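Local coordinates for peptidase M42 (Thaumarchaeota archaeon SCGC AB-539-E09, PDB 5DS0), which probably cleaves amino acids from the N termini of peptides as a TET-type, dodecameric M42 metalloaminopeptidase, here with two cobalt ions bound, at residues 32-35 / 36-40; 193-197 / 198-202; 275-278 / 279-282. All coordinates share one frame; numbering follows the deposited sequence.

Contact 1 (32-35 / 36-40); sequences EYME and PYADE
The turn that leads out of helix 24-34 is closed by one carbonyl: M34 O takes the backbone N-H groups of both Y37 and A38. The bond from Y37 N to M34 O is 2.9 Å and spans three residues, its donor standing well above the carbonyl plane. A38 N reaches the same M34 O at 3.1 Å from four residues on, meeting it almost head-on (C=O...N 167°). P36 has no N-H to continue the helical pattern, and its CD lies 3.6 Å from Y33 O; M34 O accepts its two donors just beyond it. The phenol ring of Y37 folds back alongside the helix end. With CG beside its own backbone N and anti to the carbonyl carbon (chi1 -54°), the ring turns one edge to the chain, so that CD2 is 3.4 Å from Y33 O, near the ring plane, and M34 CA sits at that edge too. P36 CG lies over one face of the ring, displaced toward the rim. On the inner side the selenomethionine M34 sends its bent chain past the turn, and its CE comes to 4.3 Å from A38 CB, a loose apolar touch; both side chains also rest on F51 of strand 49-53, while M34 packs on M189 and I192 of helix 179-197. Y33 points its CB away from the turn and spends its hydroxyl on E190. E35 and P36 lie on the exposed side. They are the corner residues of a type I beta turn from M34 to Y37, over which the A38 bond adds an alpha turn; a classic beta bulge follows, D39 and E40 both facing I52, where the chain enters strand 40-43, which pairs with strand 49-53.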
# COMPACT_ATOMS: atom_id res chain seq x y z
N GLU C 32 -31.81 -48.47 -13.27
CA GLU C 32 -32.63 -49.41 -12.52
C GLU C 32 -34.04 -48.86 -12.28
O GLU C 32 -35.03 -49.56 -12.49
CB GLU C 32 -31.97 -49.78 -11.20
CG GLU C 32 -32.62 -50.98 -10.55
CD GLU C 32 -31.93 -51.41 -9.27
OE1 GLU C 32 -31.05 -50.66 -8.78
OE2 GLU C 32 -32.26 -52.50 -8.75
N TYR C 33 -34.13 -47.62 -11.84
CA TYR C 33 -35.42 -47.00 -11.60
C TYR C 33 -36.26 -46.93 -12.87
O TYR C 33 -37.48 -47.05 -12.80
CB TYR C 33 -35.21 -45.59 -11.08
CG TYR C 33 -36.47 -44.90 -10.64
CD1 TYR C 33 -36.97 -45.07 -9.37
CD2 TYR C 33 -37.14 -44.03 -11.50
CE1 TYR C 33 -38.10 -44.42 -8.96
CE2 TYR C 33 -38.28 -43.36 -11.09
CZ TYR C 33 -38.76 -43.56 -9.82
OH TYR C 33 -39.88 -42.90 -9.39
N MSE C 34 -35.59 -46.75 -14.01
CA MSE C 34 -36.29 -46.55 -15.28
C MSE C 34 -36.53 -47.80 -16.10
O MSE C 34 -37.19 -47.70 -17.13
CB MSE C 34 -35.50 -45.57 -16.13
CG MSE C 34 -35.49 -44.19 -15.50
SE MSE C 34 -37.21 -43.25 -15.76
CE MSE C 34 -36.96 -42.87 -17.67
N GLU C 35 -36.03 -48.96 -15.68
CA GLU C 35 -36.25 -50.20 -16.45
C GLU C 35 -37.70 -50.40 -16.85
O GLU C 35 -37.98 -50.65 -18.02
CB GLU C 35 -35.74 -51.44 -15.70
CG GLU C 35 -34.35 -51.91 -16.14
CD GLU C 35 -33.60 -52.70 -15.07
OE1 GLU C 35 -34.23 -53.57 -14.41
OE2 GLU C 35 -32.38 -52.44 -14.88
N PRO C 36 -38.64 -50.25 -15.91
CA PRO C 36 -40.04 -50.47 -16.28
C PRO C 36 -40.73 -49.33 -17.02
O PRO C 36 -41.88 -49.49 -17.40
CB PRO C 36 -40.72 -50.71 -14.93
CG PRO C 36 -39.89 -50.00 -13.94
CD PRO C 36 -38.48 -50.07 -14.45
N TYR C 37 -40.07 -48.20 -17.24
CA TYR C 37 -40.75 -47.01 -17.81
C TYR C 37 -40.24 -46.51 -19.16
O TYR C 37 -40.96 -45.81 -19.87
CB TYR C 37 -40.73 -45.86 -16.80
CG TYR C 37 -41.28 -46.23 -15.44
CD1 TYR C 37 -42.61 -46.56 -15.28
CD2 TYR C 37 -40.45 -46.25 -14.32
CE1 TYR C 37 -43.12 -46.91 -14.04
CE2 TYR C 37 -40.95 -46.59 -13.07
CZ TYR C 37 -42.29 -46.91 -12.94
OH TYR C 37 -42.77 -47.26 -11.70
N ALA C 38 -39.00 -46.82 -19.51
CA ALA C 38 -38.44 -46.34 -20.77
C ALA C 38 -38.61 -47.38 -21.85
O ALA C 38 -38.44 -48.57 -21.61
CB ALA C 38 -36.97 -46.01 -20.60
N ASP C 39 -38.93 -46.92 -23.06
CA ASP C 39 -39.11 -47.81 -24.19
C ASP C 39 -37.76 -48.28 -24.74
O ASP C 39 -37.67 -49.33 -25.36
CB ASP C 39 -39.95 -47.13 -25.28
CG ASP C 39 -41.33 -46.71 -24.77
OD1 ASP C 39 -41.97 -47.49 -24.03
OD2 ASP C 39 -41.80 -45.59 -25.11
N GLU C 40 -36.70 -47.52 -24.49
CA GLU C 40 -35.37 -47.87 -24.98
C GLU C 40 -34.33 -47.03 -24.22
O GLU C 40 -34.67 -45.99 -23.65
CB GLU C 40 -35.28 -47.60 -26.48
CG GLU C 40 -34.04 -48.15 -27.18
CD GLU C 40 -33.90 -47.67 -28.63
OE1 GLU C 40 -34.95 -47.47 -29.30
OE2 GLU C 40 -32.75 -47.52 -29.10

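Contact 2 (193-197 / 198-202); sequences RRMKD and QGIEH
M195 and I200 form the tight side of this helix end, joined through both backbone and side chains. I200 N bonds to M195 O at 2.8 Å, lying in the carbonyl plane, and the selenomethionine methyl of M195, CE, meets I200 CG2 at 3.6 Å, the two side chains crossing at about a right angle. M195 CE also approaches H202 CB at 4.1 Å, while SE lies 5.1 Å from the centroid of the H202 imidazole, oblique to the ring. H202 gives its ND1 to N204 O. Helix 333-349 backs this side, I347 touching both M195 and H202 and K348 touching I200, and it also reaches R194 through I340 and a salt bridge from E337.

The solvent side is looser and holds K196, D197, Q198 and G199. Q198 N still makes a helical bond to R194 O, and the Q198 side chain runs extended beside that of R194, pointing the same way; its amide NE2 is 3.8 Å from R194 CG, and the amide and guanidinium planes are only 19° apart. D197 OD2 has a salt bridge to R193 NH1 at 3.1 Å, weak as a hydrogen bond; R193 itself is buried beneath, its NH2 paired with E190. G199, at positive phi, donates its N to K196 O at 3.1 Å from above the carbonyl plane. This bond, nested inside the one from I200 N to M195 O, with glycine at C-prime, is the signature of a Schellman motif ending helix 179-197.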
# COMPACT_ATOMS: atom_id res chain seq x y z
N ARG C 193 -41.77 -41.22 -16.14
CA ARG C 193 -42.49 -42.25 -15.41
C ARG C 193 -43.97 -41.96 -15.39
O ARG C 193 -44.78 -42.82 -15.71
CB ARG C 193 -41.99 -42.37 -13.97
CG ARG C 193 -42.74 -43.43 -13.17
CD ARG C 193 -42.24 -43.54 -11.75
NE ARG C 193 -42.58 -42.39 -10.92
CZ ARG C 193 -43.77 -42.12 -10.39
NH1 ARG C 193 -44.81 -42.91 -10.59
NH2 ARG C 193 -43.90 -41.00 -9.66
N ARG C 194 -44.31 -40.73 -15.01
CA ARG C 194 -45.71 -40.34 -14.89
C ARG C 194 -46.47 -40.37 -16.19
O ARG C 194 -47.66 -40.69 -16.21
CB ARG C 194 -45.83 -38.96 -14.26
CG ARG C 194 -45.95 -39.13 -12.73
CD ARG C 194 -45.24 -38.07 -11.80
NE ARG C 194 -45.99 -36.82 -11.80
CZ ARG C 194 -45.92 -35.83 -10.91
NH1 ARG C 194 -46.69 -34.80 -11.14
NH2 ARG C 194 -45.13 -35.81 -9.81
N MSE C 195 -45.79 -40.05 -17.28
CA MSE C 195 -46.42 -40.07 -18.60
C MSE C 195 -46.81 -41.47 -18.98
O MSE C 195 -47.88 -41.68 -19.56
CB MSE C 195 -45.48 -39.42 -19.61
CG MSE C 195 -45.51 -37.93 -19.35
SE MSE C 195 -44.66 -36.91 -20.79
CE MSE C 195 -46.31 -36.14 -21.59
N LYS C 196 -45.95 -42.44 -18.68
CA LYS C 196 -46.28 -43.82 -18.93
C LYS C 196 -47.37 -44.30 -17.97
O LYS C 196 -48.39 -44.82 -18.42
CB LYS C 196 -45.06 -44.71 -18.84
CG LYS C 196 -45.40 -46.16 -19.15
CD LYS C 196 -44.29 -46.87 -19.91
CE LYS C 196 -44.77 -48.22 -20.44
NZ LYS C 196 -43.65 -48.93 -21.11
N ASP C 197 -47.19 -44.08 -16.67
CA ASP C 197 -48.17 -44.52 -15.66
C ASP C 197 -49.60 -44.03 -15.88
O ASP C 197 -50.54 -44.77 -15.65
CB ASP C 197 -47.74 -44.10 -14.24
CG ASP C 197 -46.95 -45.19 -13.52
OD1 ASP C 197 -47.10 -46.38 -13.86
OD2 ASP C 197 -46.19 -44.85 -12.60
N GLN C 198 -49.75 -42.79 -16.32
CA GLN C 198 -51.08 -42.22 -16.55
C GLN C 198 -51.48 -42.19 -18.02
O GLN C 198 -52.41 -41.49 -18.41
CB GLN C 198 -51.13 -40.82 -15.98
CG GLN C 198 -50.72 -40.73 -14.52
CD GLN C 198 -50.55 -39.29 -14.05
OE1 GLN C 198 -51.14 -38.37 -14.62
NE2 GLN C 198 -49.73 -39.10 -13.03
N GLY C 199 -50.74 -42.92 -18.86
CA GLY C 199 -50.98 -42.97 -20.30
C GLY C 199 -51.14 -41.62 -20.99
O GLY C 199 -51.98 -41.47 -21.87
N ILE C 200 -50.31 -40.65 -20.62
CA ILE C 200 -50.38 -39.32 -21.21
C ILE C 200 -49.72 -39.34 -22.59
O ILE C 200 -48.55 -39.70 -22.73
CB ILE C 200 -49.71 -38.26 -20.31
CG1 ILE C 200 -50.43 -38.19 -18.96
CG2 ILE C 200 -49.73 -36.89 -20.97
CD1 ILE C 200 -49.69 -37.42 -17.88
N GLU C 201 -50.48 -38.94 -23.60
CA GLU C 201 -49.98 -38.99 -24.97
C GLU C 201 -49.19 -37.74 -25.29
O GLU C 201 -49.49 -36.67 -24.76
CB GLU C 201 -51.14 -39.16 -25.95
CG GLU C 201 -51.73 -40.55 -25.94
CD GLU C 201 -53.07 -40.63 -26.64
OE1 GLU C 201 -53.79 -41.62 -26.39
OE2 GLU C 201 -53.40 -39.71 -27.42
N HIS C 202 -48.18 -37.89 -26.14
CA HIS C 202 -47.33 -36.78 -26.54
C HIS C 202 -46.91 -36.91 -27.99
O HIS C 202 -46.37 -37.93 -28.39
CB HIS C 202 -46.10 -36.69 -25.63
CG HIS C 202 -45.37 -37.98 -25.46
ND1 HIS C 202 -44.38 -38.39 -26.32
CD2 HIS C 202 -45.49 -38.96 -24.52
CE1 HIS C 202 -43.92 -39.57 -25.93
NE2 HIS C 202 -44.58 -39.93 -24.84

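Contact 3 (275-278 / 279-282); sequences LKEF and VINV
F278 and V282, one helical turn apart, make the aromatic contact: V282 CG2 sits over one face of the phenyl ring, 3.9 Å from its centroid and 14° off the ring normal, as a CH-pi interaction. A chi1 of 173° swings the ring out from the helix, and V282 CG2 comes over its face, 3.8 Å from F278 CZ. F358 meets the same ring edge-to-face, and L346 of helix 333-349 touches both F278 and V282.

Among the other apolar contacts, L275 CD1 lies 4.2 Å from V279 CG2, both residues resting on V315, and I280 CD1 runs alongside K276, 4.1 Å from its CG.

Backbone bonds tie every pair four residues apart, from V279 N to L275 O through V282 N to F278 O at 2.9 Å. Among polar side chains, E277 OE1 comes to 4.0 Å from I280 CD1, and K276 NZ makes a long salt bridge to E277 OE2 and a hydrogen bond to Q273 OE1.

The chemistry is consistent with an amphipathic helix 273-285: L275, V279 and V282 are buried, F278 is at the margin, and E277 and N281 are exposed, although K276 is also buried, against L262 and G156 of the second subunit.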
# COMPACT_ATOMS: atom_id res chain seq x y z
N LEU C 275 -39.58 -20.10 -28.16
CA LEU C 275 -39.65 -21.19 -27.19
C LEU C 275 -39.78 -20.64 -25.77
O LEU C 275 -40.53 -21.19 -24.97
CB LEU C 275 -38.41 -22.08 -27.28
CG LEU C 275 -38.29 -23.20 -26.22
CD1 LEU C 275 -39.52 -24.10 -26.19
CD2 LEU C 275 -37.04 -24.04 -26.47
N LYS C 276 -39.07 -19.55 -25.47
CA LYS C 276 -39.21 -18.91 -24.18
C LYS C 276 -40.65 -18.47 -23.94
O LYS C 276 -41.22 -18.74 -22.88
CB LYS C 276 -38.28 -17.69 -24.06
CG LYS C 276 -38.33 -16.99 -22.70
CD LYS C 276 -37.64 -15.65 -22.71
CE LYS C 276 -38.52 -14.54 -23.26
NZ LYS C 276 -37.78 -13.24 -23.28
N GLU C 277 -41.24 -17.80 -24.93
CA GLU C 277 -42.60 -17.31 -24.81
C GLU C 277 -43.57 -18.48 -24.64
O GLU C 277 -44.53 -18.40 -23.87
CB GLU C 277 -42.99 -16.44 -26.02
CG GLU C 277 -42.18 -15.15 -26.19
CD GLU C 277 -42.11 -14.26 -24.93
OE1 GLU C 277 -43.03 -14.29 -24.06
OE2 GLU C 277 -41.10 -13.50 -24.81
N PHE C 278 -43.29 -19.57 -25.35
CA PHE C 278 -44.09 -20.77 -25.28
C PHE C 278 -44.16 -21.32 -23.86
O PHE C 278 -45.24 -21.59 -23.34
CB PHE C 278 -43.51 -21.80 -26.24
CG PHE C 278 -44.15 -23.17 -26.16
CD1 PHE C 278 -45.36 -23.43 -26.78
CD2 PHE C 278 -43.51 -24.21 -25.48
CE1 PHE C 278 -45.93 -24.69 -26.72
CE2 PHE C 278 -44.08 -25.47 -25.41
CZ PHE C 278 -45.29 -25.71 -26.04
N VAL C 279 -43.00 -21.45 -23.23
CA VAL C 279 -42.95 -21.95 -21.86
C VAL C 279 -43.69 -21.02 -20.88
O VAL C 279 -44.45 -21.47 -20.03
CB VAL C 279 -41.50 -22.14 -21.39
CG1 VAL C 279 -41.45 -22.58 -19.94
CG2 VAL C 279 -40.80 -23.16 -22.27
N ILE C 280 -43.47 -19.72 -21.02
CA ILE C 280 -44.14 -18.76 -20.16
C ILE C 280 -45.66 -18.91 -20.25
O ILE C 280 -46.34 -18.86 -19.21
CB ILE C 280 -43.72 -17.30 -20.49
CG1 ILE C 280 -42.29 -17.06 -20.00
CG2 ILE C 280 -44.64 -16.29 -19.81
CD1 ILE C 280 -41.63 -15.83 -20.60
N ASN C 281 -46.17 -19.10 -21.46
CA ASN C 281 -47.62 -19.22 -21.68
C ASN C 281 -48.17 -20.55 -21.20
O ASN C 281 -49.22 -20.60 -20.57
CB ASN C 281 -47.98 -19.02 -23.14
CG ASN C 281 -47.67 -17.61 -23.62
OD1 ASN C 281 -47.54 -16.67 -22.83
ND2 ASN C 281 -47.51 -17.46 -24.93
N VAL C 282 -47.46 -21.63 -21.50
CA VAL C 282 -47.88 -22.93 -21.02
C VAL C 282 -48.01 -22.92 -19.50
O VAL C 282 -48.97 -23.45 -18.94
CB VAL C 282 -46.93 -24.04 -21.48
CG1 VAL C 282 -47.21 -25.35 -20.75
CG2 VAL C 282 -47.06 -24.24 -22.98

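How the contacts relate
Contacts 1 and 2 are neighbouring surface turns, each at the C-terminal end of a helix, on the way to a strand, whereas contact 3 lies within a continuing helix and is partly buried. The first two touch directly: Y37 CZ packs at 3.5 Å on R193 CG, and D39 and K196 form a weak, long ion pair, so the loop after helix 24-34 packs on the end of helix 179-197. Contact 3 stands apart, its centre about 22 Å from that of contact 2, but both lean on helix 333-349. Their chemistry follows place: contact 1 rests on a shared carbonyl, contact 2 on Schellman bonds and ion pairs, contact 3 on regular helical bonds and an aromatic face.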